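Local coordinates for apical membrane antigen 1-like protein, soluble form (Toxoplasma gondii, PDB 3ZLE) that probably takes part in host cell invasion by the sporozoite stage, as a cell-surface antigen of the apicomplexan AMA1 family, at residues S244-Q249 and A262-A267; A125-S130 and C157-V162; A16-R21 and V345-C350; G42-G47 and D269-Y274. All coordinates share one frame; numbering follows the deposited sequence.

Contact 1. Residues S244-Q249 and A262-A267; sequences SVQSDQ and ANPLVA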
loop_
_atom_site.group_PDB
_atom_site.type_symbol
_atom_site.label_atom_id
_atom_site.label_comp_id
_atom_site.label_asym_id
_atom_site.label_seq_id
_atom_site.Cartn_x
_atom_site.Cartn_y
_atom_site.Cartn_z
ATOM N N SER A 244 -4.386 13.370 -15.621
ATOM C CA SER A 244 -3.737 12.197 -15.105
ATOM C C SER A 244 -2.341 11.977 -15.648
ATOM O O SER A 244 -1.933 12.577 -16.619
ATOM C CB SER A 244 -4.634 10.961 -15.294
ATOM O OG SER A 244 -5.834 11.122 -14.515
ATOM N N VAL A 245 -1.594 11.145 -14.957
ATOM C CA VAL A 245 -0.212 10.876 -15.274
ATOM C C VAL A 245 -0.157 9.740 -16.317
ATOM O O VAL A 245 0.739 9.700 -17.177
ATOM C CB VAL A 245 0.524 10.492 -13.966
ATOM C CG1 VAL A 245 1.259 9.160 -14.070
ATOM C CG2 VAL A 245 1.406 11.638 -13.476
ATOM N N GLN A 246 -1.150 8.853 -16.282
ATOM C CA GLN A 246 -1.358 7.905 -17.389
ATOM C C GLN A 246 -2.795 7.454 -17.340
ATOM O O GLN A 246 -3.433 7.547 -16.321
ATOM C CB GLN A 246 -0.416 6.714 -17.286
ATOM C CG GLN A 246 -0.806 5.701 -16.213
ATOM C CD GLN A 246 0.074 4.459 -16.213
ATOM O OE1 GLN A 246 1.203 4.485 -15.728
ATOM N NE2 GLN A 246 -0.499 3.335 -16.616
ATOM N N SER A 247 -3.324 7.047 -18.479
ATOM C CA SER A 247 -4.716 6.683 -18.581
ATOM C C SER A 247 -4.868 5.751 -19.753
ATOM O O SER A 247 -5.562 6.045 -20.698
ATOM C CB SER A 247 -5.599 7.914 -18.787
ATOM O OG SER A 247 -5.056 8.791 -19.763
ATOM N N ASP A 248 -4.171 4.635 -19.696
ATOM C CA ASP A 248 -4.316 3.634 -20.707
ATOM C C ASP A 248 -5.529 2.757 -20.394
ATOM O O ASP A 248 -6.159 2.909 -19.360
ATOM C CB ASP A 248 -3.044 2.797 -20.805
ATOM C CG ASP A 248 -1.815 3.632 -21.130
ATOM O OD1 ASP A 248 -1.949 4.726 -21.746
ATOM O OD2 ASP A 248 -0.701 3.175 -20.807
ATOM N N GLN A 249 -5.927 1.953 -21.364
ATOM C CA GLN A 249 -7.030 1.049 -21.209
ATOM C C GLN A 249 -6.615 -0.051 -20.217
ATOM O O GLN A 249 -5.452 -0.414 -20.131
ATOM C CB GLN A 249 -7.398 0.463 -22.585
ATOM C CG GLN A 249 -8.432 -0.645 -22.562
ATOM C CD GLN A 249 -7.815 -2.033 -22.581
ATOM O OE1 GLN A 249 -6.623 -2.196 -22.835
ATOM N NE2 GLN A 249 -8.634 -3.044 -22.330
ATOM N N ALA A 262 2.026 -0.548 -9.086
ATOM C CA ALA A 262 3.310 -0.810 -9.773
ATOM C C ALA A 262 3.783 0.337 -10.656
ATOM O O ALA A 262 4.835 0.251 -11.244
ATOM C CB ALA A 262 3.232 -2.096 -10.588
ATOM N N ASN A 263 2.993 1.392 -10.778
ATOM C CA ASN A 263 3.284 2.434 -11.781
ATOM C C ASN A 263 4.534 3.245 -11.488
ATOM O O ASN A 263 4.834 3.544 -10.323
ATOM C CB ASN A 263 2.087 3.346 -12.007
ATOM C CG ASN A 263 2.121 4.582 -11.137
ATOM O OD1 ASN A 263 2.717 5.590 -11.509
ATOM N ND2 ASN A 263 1.339 4.571 -10.060
ATOM N N PRO A 264 5.283 3.612 -12.550
ATOM C CA PRO A 264 6.642 4.108 -12.356
ATOM C C PRO A 264 6.691 5.402 -11.530
ATOM O O PRO A 264 7.758 5.750 -10.982
ATOM C CB PRO A 264 7.152 4.335 -13.789
ATOM C CG PRO A 264 5.911 4.429 -14.639
ATOM C CD PRO A 264 4.901 3.545 -13.970
ATOM N N LEU A 265 5.549 6.081 -11.393
ATOM C CA LEU A 265 5.488 7.320 -10.580
ATOM C C LEU A 265 4.836 7.193 -9.207
ATOM O O LEU A 265 4.540 8.186 -8.592
ATOM C CB LEU A 265 4.789 8.441 -11.341
ATOM C CG LEU A 265 5.521 9.084 -12.523
ATOM C CD1 LEU A 265 4.654 10.097 -13.241
ATOM C CD2 LEU A 265 6.850 9.683 -12.144
ATOM N N VAL A 266 4.567 5.986 -8.738
ATOM C CA VAL A 266 3.925 5.834 -7.437
ATOM C C VAL A 266 4.886 6.328 -6.361
ATOM O O VAL A 266 6.102 6.205 -6.529
ATOM C CB VAL A 266 3.578 4.349 -7.180
ATOM C CG1 VAL A 266 4.864 3.503 -7.134
ATOM C CG2 VAL A 266 2.787 4.206 -5.887
ATOM N N ALA A 267 4.372 6.885 -5.262
ATOM C CA ALA A 267 5.259 7.233 -4.135
ATOM C C ALA A 267 6.146 6.034 -3.823
ATOM O O ALA A 267 5.652 4.949 -3.568
ATOM C CB ALA A 267 4.455 7.617 -2.890
HETATM O O HOH W 1 2.558 6.142 -14.228
#

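Contact 2. Residues A125-S130 and C157-V162; sequences ALYAYS and CYVLSV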
loop_
_atom_site.group_PDB
_atom_site.type_symbol
_atom_site.label_atom_id
_atom_site.label_comp_id
_atom_site.label_asym_id
_atom_site.label_seq_id
_atom_site.Cartn_x
_atom_site.Cartn_y
_atom_site.Cartn_z
ATOM N N ALA A 125 1.305 -5.529 13.898
ATOM C CA ALA A 125 2.175 -4.354 13.782
ATOM C C ALA A 125 2.821 -4.126 15.144
ATOM O O ALA A 125 4.059 -3.952 15.227
ATOM C CB ALA A 125 1.388 -3.121 13.334
ATOM N N LEU A 126 2.021 -4.304 16.204
ATOM C CA LEU A 126 2.496 -4.110 17.594
ATOM C C LEU A 126 3.526 -5.161 17.914
ATOM O O LEU A 126 4.494 -4.892 18.613
ATOM C CB LEU A 126 1.355 -4.199 18.631
ATOM C CG LEU A 126 1.761 -3.917 20.097
ATOM C CD1 LEU A 126 2.511 -2.583 20.202
ATOM C CD2 LEU A 126 0.577 -3.938 21.092
ATOM N N TYR A 127 3.302 -6.372 17.402
ATOM C CA TYR A 127 4.194 -7.485 17.682
ATOM C C TYR A 127 5.542 -7.217 17.045
ATOM O O TYR A 127 6.560 -7.470 17.647
ATOM C CB TYR A 127 3.620 -8.780 17.129
ATOM C CG TYR A 127 4.451 -9.989 17.342
ATOM C CD1 TYR A 127 4.737 -10.441 18.622
ATOM C CD2 TYR A 127 4.922 -10.733 16.265
ATOM C CE1 TYR A 127 5.475 -11.584 18.820
ATOM C CE2 TYR A 127 5.594 -11.932 16.465
ATOM C CZ TYR A 127 5.900 -12.334 17.732
ATOM O OH TYR A 127 6.639 -13.499 17.943
ATOM N N ALA A 128 5.531 -6.682 15.847
ATOM C CA ALA A 128 6.761 -6.245 15.171
ATOM C C ALA A 128 7.397 -5.092 15.958
ATOM O O ALA A 128 8.598 -5.086 16.178
ATOM C CB ALA A 128 6.452 -5.783 13.783
ATOM N N TYR A 129 6.578 -4.125 16.356
ATOM C CA TYR A 129 7.063 -2.882 16.971
ATOM C C TYR A 129 7.784 -3.211 18.289
ATOM O O TYR A 129 8.837 -2.666 18.556
ATOM C CB TYR A 129 5.896 -1.959 17.231
ATOM C CG TYR A 129 6.251 -0.585 17.697
ATOM C CD1 TYR A 129 6.475 0.419 16.788
ATOM C CD2 TYR A 129 6.202 -0.240 19.061
ATOM C CE1 TYR A 129 6.750 1.711 17.197
ATOM C CE2 TYR A 129 6.421 1.065 19.469
ATOM C CZ TYR A 129 6.704 2.036 18.525
ATOM O OH TYR A 129 6.926 3.354 18.878
ATOM N N SER A 130 7.298 -4.254 18.970
ATOM C CA SER A 130 7.876 -4.747 20.196
ATOM C C SER A 130 9.064 -5.670 20.003
ATOM O O SER A 130 9.675 -6.079 20.980
ATOM C CB SER A 130 6.837 -5.541 20.978
ATOM O OG SER A 130 5.662 -4.794 21.126
ATOM N N CYS A 157 0.786 -14.019 11.672
ATOM C CA CYS A 157 1.518 -12.749 11.622
ATOM C C CYS A 157 2.996 -13.061 11.386
ATOM O O CYS A 157 3.543 -13.964 12.018
ATOM C CB CYS A 157 1.342 -11.976 12.942
ATOM S SG CYS A 157 2.551 -10.609 13.134
ATOM N N TYR A 158 3.611 -12.332 10.447
ATOM C CA TYR A 158 5.032 -12.463 10.133
ATOM C C TYR A 158 5.756 -11.181 10.478
ATOM O O TYR A 158 5.333 -10.077 10.077
ATOM C CB TYR A 158 5.253 -12.775 8.635
ATOM C CG TYR A 158 4.690 -14.104 8.170
ATOM C CD1 TYR A 158 3.333 -14.254 7.958
ATOM C CD2 TYR A 158 5.531 -15.183 7.851
ATOM C CE1 TYR A 158 2.807 -15.432 7.467
ATOM C CE2 TYR A 158 4.999 -16.392 7.395
ATOM C CZ TYR A 158 3.636 -16.498 7.209
ATOM O OH TYR A 158 3.065 -17.663 6.792
ATOM N N VAL A 159 6.906 -11.332 11.131
ATOM C CA VAL A 159 7.845 -10.269 11.285
ATOM C C VAL A 159 9.025 -10.558 10.367
ATOM O O VAL A 159 9.636 -11.639 10.461
ATOM C CB VAL A 159 8.342 -10.189 12.767
ATOM C CG1 VAL A 159 9.257 -8.975 12.962
ATOM C CG2 VAL A 159 7.151 -10.057 13.680
ATOM N N LEU A 160 9.334 -9.621 9.459
ATOM C CA LEU A 160 10.400 -9.819 8.486
ATOM C C LEU A 160 11.719 -9.231 9.018
ATOM O O LEU A 160 11.865 -8.012 9.116
ATOM C CB LEU A 160 10.076 -9.097 7.136
ATOM C CG LEU A 160 8.726 -9.418 6.448
ATOM C CD1 LEU A 160 8.577 -8.667 5.146
ATOM C CD2 LEU A 160 8.460 -10.941 6.270
ATOM N N SER A 161 12.742 -10.049 9.106
ATOM C CA SER A 161 14.043 -9.486 9.373
ATOM C C SER A 161 14.728 -8.915 8.122
ATOM O O SER A 161 15.672 -8.137 8.239
ATOM C CB SER A 161 14.916 -10.477 10.117
ATOM O OG SER A 161 15.314 -11.504 9.251
ATOM N N VAL A 162 14.156 -9.165 6.948
ATOM C CA VAL A 162 14.632 -8.509 5.739
ATOM C C VAL A 162 13.708 -7.381 5.359
ATOM O O VAL A 162 12.542 -7.603 5.092
ATOM C CB VAL A 162 14.782 -9.497 4.559
ATOM C CG1 VAL A 162 15.367 -8.816 3.333
ATOM C CG2 VAL A 162 15.661 -10.663 4.970
#

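Contact 3. Residues A16-R21 and V345-C350; sequences ADFMKR and VNLPQC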
loop_
_atom_site.group_PDB
_atom_site.type_symbol
_atom_site.label_atom_id
_atom_site.label_comp_id
_atom_site.label_asym_id
_atom_site.label_seq_id
_atom_site.Cartn_x
_atom_site.Cartn_y
_atom_site.Cartn_z
ATOM N N ALA A 16 -16.184 13.800 5.881
ATOM C CA ALA A 16 -14.848 14.370 5.973
ATOM C C ALA A 16 -13.896 13.294 6.432
ATOM O O ALA A 16 -12.826 13.102 5.847
ATOM C CB ALA A 16 -14.853 15.590 6.928
ATOM N N ASP A 17 -14.391 12.418 7.283
ATOM C CA ASP A 17 -13.570 11.271 7.734
ATOM C C ASP A 17 -13.347 10.299 6.648
ATOM O O ASP A 17 -12.336 9.622 6.593
ATOM C CB ASP A 17 -14.248 10.561 8.923
ATOM C CG ASP A 17 -14.135 11.335 10.193
ATOM O OD1 ASP A 17 -13.512 12.433 10.172
ATOM O OD2 ASP A 17 -14.759 10.919 11.199
ATOM N N PHE A 18 -14.304 10.206 5.723
ATOM C CA PHE A 18 -14.113 9.302 4.636
ATOM C C PHE A 18 -13.112 9.863 3.634
ATOM O O PHE A 18 -12.175 9.182 3.215
ATOM C CB PHE A 18 -15.455 8.997 3.983
ATOM C CG PHE A 18 -15.404 7.865 3.002
ATOM C CD1 PHE A 18 -15.477 6.541 3.432
ATOM C CD2 PHE A 18 -15.297 8.121 1.638
ATOM C CE1 PHE A 18 -15.474 5.494 2.499
ATOM C CE2 PHE A 18 -15.339 7.098 0.710
ATOM C CZ PHE A 18 -15.468 5.775 1.147
ATOM N N MET A 19 -13.255 11.148 3.312
ATOM C CA MET A 19 -12.333 11.785 2.345
ATOM C C MET A 19 -10.901 11.826 2.900
ATOM O O MET A 19 -9.929 11.600 2.182
ATOM C CB MET A 19 -12.833 13.216 2.024
ATOM C CG MET A 19 -12.494 13.727 0.634
ATOM S SD MET A 19 -13.099 12.684 -0.719
ATOM C CE MET A 19 -11.525 12.184 -1.414
ATOM N N LYS A 20 -10.767 12.156 4.188
ATOM C CA LYS A 20 -9.419 12.264 4.820
ATOM C C LYS A 20 -8.593 11.025 4.540
ATOM O O LYS A 20 -7.353 11.088 4.482
ATOM C CB LYS A 20 -9.546 12.382 6.333
ATOM C CG LYS A 20 -9.915 13.735 6.863
ATOM C CD LYS A 20 -9.950 13.684 8.396
ATOM C CE LYS A 20 -10.977 14.650 8.990
ATOM N NZ LYS A 20 -11.083 15.954 8.261
ATOM N N ARG A 21 -9.262 9.886 4.465
ATOM C CA ARG A 21 -8.560 8.611 4.362
ATOM C C ARG A 21 -7.688 8.637 3.120
ATOM O O ARG A 21 -6.757 7.827 2.987
ATOM C CB ARG A 21 -9.548 7.466 4.195
ATOM C CG ARG A 21 -10.447 7.116 5.332
ATOM C CD ARG A 21 -11.374 5.943 4.829
ATOM N NE ARG A 21 -12.252 5.369 5.852
ATOM C CZ ARG A 21 -11.930 4.300 6.619
ATOM N NH1 ARG A 21 -10.714 3.786 6.569
ATOM N NH2 ARG A 21 -12.820 3.789 7.479
ATOM N N VAL A 345 -15.915 -0.834 -0.986
ATOM C CA VAL A 345 -16.865 -0.348 -0.030
ATOM C C VAL A 345 -17.708 0.732 -0.707
ATOM O O VAL A 345 -17.276 1.361 -1.674
ATOM C CB VAL A 345 -16.180 0.281 1.206
ATOM C CG1 VAL A 345 -15.447 -0.714 2.052
ATOM C CG2 VAL A 345 -15.429 1.542 0.865
ATOM N N ASN A 346 -18.857 1.006 -0.136
ATOM C CA ASN A 346 -19.627 2.138 -0.585
ATOM C C ASN A 346 -19.167 3.486 -0.054
ATOM O O ASN A 346 -18.527 3.579 1.008
ATOM C CB ASN A 346 -21.088 1.912 -0.273
ATOM C CG ASN A 346 -21.738 0.978 -1.274
ATOM O OD1 ASN A 346 -21.496 1.085 -2.482
ATOM N ND2 ASN A 346 -22.435 -0.025 -0.775
ATOM N N LEU A 347 -19.592 4.527 -0.757
ATOM C CA LEU A 347 -19.544 5.875 -0.253
ATOM C C LEU A 347 -20.396 5.891 0.981
ATOM O O LEU A 347 -21.342 5.115 1.083
ATOM C CB LEU A 347 -20.130 6.851 -1.287
ATOM C CG LEU A 347 -19.320 7.068 -2.570
ATOM C CD1 LEU A 347 -20.030 8.043 -3.511
ATOM C CD2 LEU A 347 -17.906 7.576 -2.216
ATOM N N PRO A 348 -20.076 6.786 1.928
ATOM C CA PRO A 348 -20.923 6.901 3.091
ATOM C C PRO A 348 -22.305 7.309 2.644
ATOM O O PRO A 348 -22.451 8.066 1.698
ATOM C CB PRO A 348 -20.274 8.030 3.940
ATOM C CG PRO A 348 -19.023 8.432 3.208
ATOM C CD PRO A 348 -18.782 7.466 2.073
ATOM N N GLN A 349 -23.313 6.825 3.341
ATOM C CA GLN A 349 -24.637 7.281 3.088
ATOM C C GLN A 349 -24.797 8.729 3.435
ATOM O O GLN A 349 -23.967 9.335 4.107
ATOM C CB GLN A 349 -25.665 6.439 3.818
ATOM C CG GLN A 349 -26.030 5.189 3.021
ATOM C CD GLN A 349 -27.099 4.342 3.683
ATOM O OE1 GLN A 349 -27.442 4.552 4.843
ATOM N NE2 GLN A 349 -27.632 3.372 2.939
ATOM N N CYS A 350 -25.965 9.225 3.121
ATOM C CA CYS A 350 -26.174 10.599 2.909
ATOM C C CYS A 350 -27.582 10.752 3.482
ATOM O O CYS A 350 -28.328 9.796 3.487
ATOM C CB CYS A 350 -26.094 10.787 1.381
ATOM S SG CYS A 350 -26.813 12.195 0.673
#

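Contact 4. Residues G42-G47 and D269-Y274; sequences GYREVG and DAPTTY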
loop_
_atom_site.group_PDB
_atom_site.type_symbol
_atom_site.label_atom_id
_atom_site.label_comp_id
_atom_site.label_asym_id
_atom_site.label_seq_id
_atom_site.Cartn_x
_atom_site.Cartn_y
_atom_site.Cartn_z
ATOM N N GLY A 42 21.943 4.147 11.089
ATOM C CA GLY A 42 22.563 4.058 9.753
ATOM C C GLY A 42 21.794 3.236 8.712
ATOM O O GLY A 42 22.194 3.195 7.551
ATOM N N TYR A 43 20.639 2.666 9.070
ATOM C CA TYR A 43 19.874 1.896 8.068
ATOM C C TYR A 43 18.522 2.489 7.699
ATOM O O TYR A 43 17.805 3.004 8.568
ATOM C CB TYR A 43 19.690 0.467 8.509
ATOM C CG TYR A 43 20.963 -0.239 8.782
ATOM C CD1 TYR A 43 21.633 -0.943 7.767
ATOM C CD2 TYR A 43 21.480 -0.274 10.067
ATOM C CE1 TYR A 43 22.788 -1.662 8.041
ATOM C CE2 TYR A 43 22.659 -0.951 10.350
ATOM C CZ TYR A 43 23.318 -1.632 9.339
ATOM O OH TYR A 43 24.468 -2.327 9.652
ATOM N N ARG A 44 18.132 2.310 6.433
ATOM C CA ARG A 44 16.764 2.654 5.995
ATOM C C ARG A 44 15.716 1.737 6.653
ATOM O O ARG A 44 15.933 0.531 6.819
ATOM C CB ARG A 44 16.671 2.591 4.472
ATOM C CG ARG A 44 17.929 3.093 3.819
ATOM C CD ARG A 44 17.672 3.716 2.458
ATOM N NE ARG A 44 16.501 4.571 2.469
ATOM C CZ ARG A 44 15.816 4.896 1.375
ATOM N NH1 ARG A 44 16.210 4.457 0.183
ATOM N NH2 ARG A 44 14.815 5.746 1.460
ATOM N N GLU A 45 14.660 2.344 7.173
ATOM C CA GLU A 45 13.718 1.626 8.030
ATOM C C GLU A 45 12.315 1.855 7.452
ATOM O O GLU A 45 12.038 2.955 6.912
ATOM C CB GLU A 45 13.851 2.159 9.465
ATOM C CG GLU A 45 12.929 1.543 10.489
ATOM C CD GLU A 45 13.157 2.119 11.879
ATOM O OE1 GLU A 45 13.098 3.357 12.012
ATOM O OE2 GLU A 45 13.409 1.340 12.838
ATOM N N VAL A 46 11.509 0.787 7.377
ATOM C CA VAL A 46 10.140 0.886 6.784
ATOM C C VAL A 46 9.318 1.756 7.688
ATOM O O VAL A 46 9.274 1.522 8.888
ATOM C CB VAL A 46 9.437 -0.513 6.669
ATOM C CG1 VAL A 46 8.105 -0.417 5.893
ATOM C CG2 VAL A 46 10.353 -1.517 5.980
ATOM N N GLY A 47 8.601 2.733 7.125
ATOM C CA GLY A 47 8.059 3.811 7.944
ATOM C C GLY A 47 6.610 4.263 7.787
ATOM O O GLY A 47 6.128 5.014 8.605
ATOM N N ASP A 269 10.329 5.027 -2.206
ATOM C CA ASP A 269 11.598 5.476 -1.612
ATOM C C ASP A 269 12.815 4.724 -2.161
ATOM O O ASP A 269 13.873 4.689 -1.513
ATOM C CB ASP A 269 11.561 5.280 -0.117
ATOM C CG ASP A 269 10.400 5.976 0.532
ATOM O OD1 ASP A 269 9.813 6.923 -0.086
ATOM O OD2 ASP A 269 10.058 5.558 1.666
ATOM N N ALA A 270 12.635 3.999 -3.263
ATOM C CA ALA A 270 13.782 3.295 -3.883
ATOM C C ALA A 270 14.746 4.307 -4.431
ATOM O O ALA A 270 14.323 5.357 -4.927
ATOM C CB ALA A 270 13.328 2.356 -4.990
ATOM N N PRO A 271 16.057 4.019 -4.315
ATOM C CA PRO A 271 17.041 4.920 -4.897
ATOM C C PRO A 271 16.897 4.938 -6.403
ATOM O O PRO A 271 16.638 3.892 -7.033
ATOM C CB PRO A 271 18.393 4.315 -4.475
ATOM C CG PRO A 271 18.078 3.001 -3.805
ATOM C CD PRO A 271 16.658 3.073 -3.362
ATOM N N THR A 272 16.930 6.139 -6.959
ATOM C CA THR A 272 16.657 6.340 -8.373
ATOM C C THR A 272 17.965 6.376 -9.151
ATOM O O THR A 272 17.981 6.467 -10.375
ATOM C CB THR A 272 15.880 7.648 -8.591
ATOM O OG1 THR A 272 15.400 7.697 -9.938
ATOM C CG2 THR A 272 16.761 8.866 -8.298
ATOM N N THR A 273 19.063 6.318 -8.416
ATOM C CA THR A 273 20.385 6.370 -8.994
ATOM C C THR A 273 21.075 5.075 -8.631
ATOM O O THR A 273 20.659 4.385 -7.702
ATOM C CB THR A 273 21.190 7.538 -8.408
ATOM O OG1 THR A 273 21.010 7.560 -6.982
ATOM C CG2 THR A 273 20.717 8.874 -9.008
ATOM N N TYR A 274 22.123 4.734 -9.365
ATOM C CA TYR A 274 22.778 3.456 -9.163
ATOM C C TYR A 274 24.263 3.620 -8.864
ATOM O O TYR A 274 25.081 3.696 -9.781
ATOM C CB TYR A 274 22.528 2.537 -10.361
ATOM C CG TYR A 274 21.059 2.446 -10.721
ATOM C CD1 TYR A 274 20.132 1.961 -9.802
ATOM C CD2 TYR A 274 20.586 2.939 -11.934
ATOM C CE1 TYR A 274 18.783 1.924 -10.096
ATOM C CE2 TYR A 274 19.237 2.894 -12.245
ATOM C CZ TYR A 274 18.340 2.387 -11.320
ATOM O OH TYR A 274 16.996 2.338 -11.614
#

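Contact 1. Residues S244-Q249 and A262-A267
An Asx turn set within a type I beta turn, just beyond the end of helix 253-262, faces the start of strand 246-249, a weakly bonded edge strand of a four-stranded antiparallel sheet, and Val245 and Leu265 make the direct apolar touch between them. The methyl CD1 of Leu265 reaches Val245 CG2 at 3.6 Å and sits equally near CG1 of the same valine, so one leucine methyl is set against both branches of the isopropyl group. Leu265 CG is anti to the carbonyl carbon (chi1 -71°), and CD1 continues the extended chain to the valine. Beside this patch the polar half of the contact runs through water. Gln246 CG lies between its backbone N and carbonyl carbon (chi1 75°), and the extended chain beyond it brings OE1 to a bridging water. That water donates to Gln246 OE1 at 2.6 Å and to Asn263 OD1 at 2.8 Å, linking two amides whose planes stand 74° apart; the nearest direct approach, Gln246 OE1 to Asn263 CB, is 4.0 Å. The strand end is a classic beta bulge in which Val245 and Gln246 both face Ile319 of strand 315-320, which helps to bring two successive side chains toward the turn. In the Asx turn Leu265 N gives a bent bond to Asn263 OD1 (2.9 Å), coming from above the amide plane, while Val266 N closes the beta turn on Asn263 O at 2.9 Å. Asn263 ND2 is held by Val260 O and Ala301 O, which fixes the amide's rotation.

Contact 2. Residues A125-S130 and C157-V162
Tyr127 of helix 120-129 lies against Val159 and Cys157 of strand 156-159, in the layer where this helix packs on a five-stranded antiparallel sheet. The short segments of helix and strand run nearly alongside, with axes 8.4 Å apart at an angle of 27°. One flank of the tyrosine ring does most of the touching: CD2 meets Val159 CG2 at 3.5 Å, and neighbouring CE2 is almost as close to that methyl. The same Tyr127 CD2 has Cys157 SG at 3.9 Å, a sulfur-aromatic contact in which the sulfur stands obliquely to the ring. Val159 CG2 also lies 4.1 Å from Ala128 CA, and the other branch, CG1, faces Ala128 CB at 4.3 Å. With CG1 anti to the valine N (chi1 -175°) and CG2 anti to its carbonyl carbon, CG2 is set toward the tyrosine and CG1 toward Ala128 CB. Farther out, the disulfide from Cys157 to Cys124 ties strand and helix covalently beside the ring. Leu108 and Arg111 of helix 105-112 also touch Tyr127, and Phe148 of strand 148-151 packs on Ala128. The phenol end of the buried tyrosine is fixed by two hydrogen bonds, one between Tyr127 OH and Tyr94 OH and one from Tyr127 OH to Phe100 O.

Contact 3. Residues A16-R21 and V345-C350
The ring of Phe18 carries the contact, with Pro348 laid over one face and Val345 at the edge. Pro348 CD stands above the middle of the ring, 3.4 Å from the Phe18 centroid and only 8° off the normal, a nearly vertical CH-pi contact. The proline CG lies farther back, toward the base of the side chain, so that the pyrrolidine edge runs from Phe18 CB to the ring centre; its CG is 3.7 Å from Phe18 CB. At the far rim Phe18 CZ meets Val345 CG2 at 4.2 Å, near the ring plane. Two more groups approach obliquely: Leu347 CD2 comes to Phe18 CE2 at 3.9 Å, and the carbonyl oxygen Asn346 O lies 3.8 Å from Phe18 CZ. Helix 13-20, near the N-terminus of the modelled chain, is thereby packed against the end of strand 344-345 and the loop that follows it, more than three hundred residues later, in a contact at the protein surface. With CG anti to the backbone N (chi1 -169°), the Phe18 ring points to the loop. Leu347 leaves its backbone pointing away from the helix, but its CD2 branch, the one not extended, turns back to the ring. The leucine also touches Phe327 and Val223, and Val223 packs on Phe18 as well. Phe22 adds a second aromatic ring, its plane about 60° from that of Phe18. A glycerol, probably from the crystallisation liquor, is hydrogen-bonded to Asn346 O, and Cys350 forms a disulfide with Cys372.

Contact 4. Residues G42-G47 and D269-Y274
Arg44 sends its guanidinium to the backbone carbonyl of Asp269, and both terminal nitrogens address that one oxygen. The stronger bond, Arg44 NH1 to Asp269 O, is 2.9 Å long with an angle of 145° at the hydrogen; the donor sits nearly in line with the C=O, whereas the oxygen is tilted 21° from the guanidinium plane. Arg44 NH2 adds a weak bond of 3.3 Å to the same Asp269 O and also makes a weak bond to Pro294 O. A bend at chi3 (43°) turns the head of the arginine onto the carbonyl. The carboxylate of Asp269 is engaged elsewhere: OD2 accepts from the backbone N of Leu36 and of Gly31, and OD1 is hydrogen-bonded to Ser296 OG. The two opposite charges stay near without touching, Arg44 NH2 being 4.8 Å from Asp269 OD2, a separation at which some electrostatic attraction probably remains. Arg44 belongs to strand 43-45, one half of the two-stranded antiparallel sheet with strand 38-40, and its side chain spans to the long loop between helix 253-262 and strand 303-308. The buried arginine thus joins parts of the chain more than two hundred residues apart. Between the two segments the packing is limited to a few atoms. Asp269 CB lies 3.6 Å from Arg44 NH2, and Pro271 CD comes to the edge of the guanidinium in its plane, 3.8 Å from Arg44 NH1.

Overall arrangement
Contacts 2 and 4 are buried, contacts 1 and 3 lie at the surface, yet chemistry does not follow depth alone. Contact 2 is apolar helix-on-sheet packing reinforced by a disulfide, whereas contact 4, about 19 Å away between centres, rests on an arginine gripping a backbone carbonyl. At the surface, contact 3 is an aromatic-proline packing, while contact 1 combines a small apolar patch with a water bridge. Contacts 1 and 4 both use the loop between helix 253-262 and strand 303-308, one near its start and the other a few residues on. Contact 3 joins the most distant parts of the sequence, enclosing the other three along the chain, and lies across the chain's centre from contact 4.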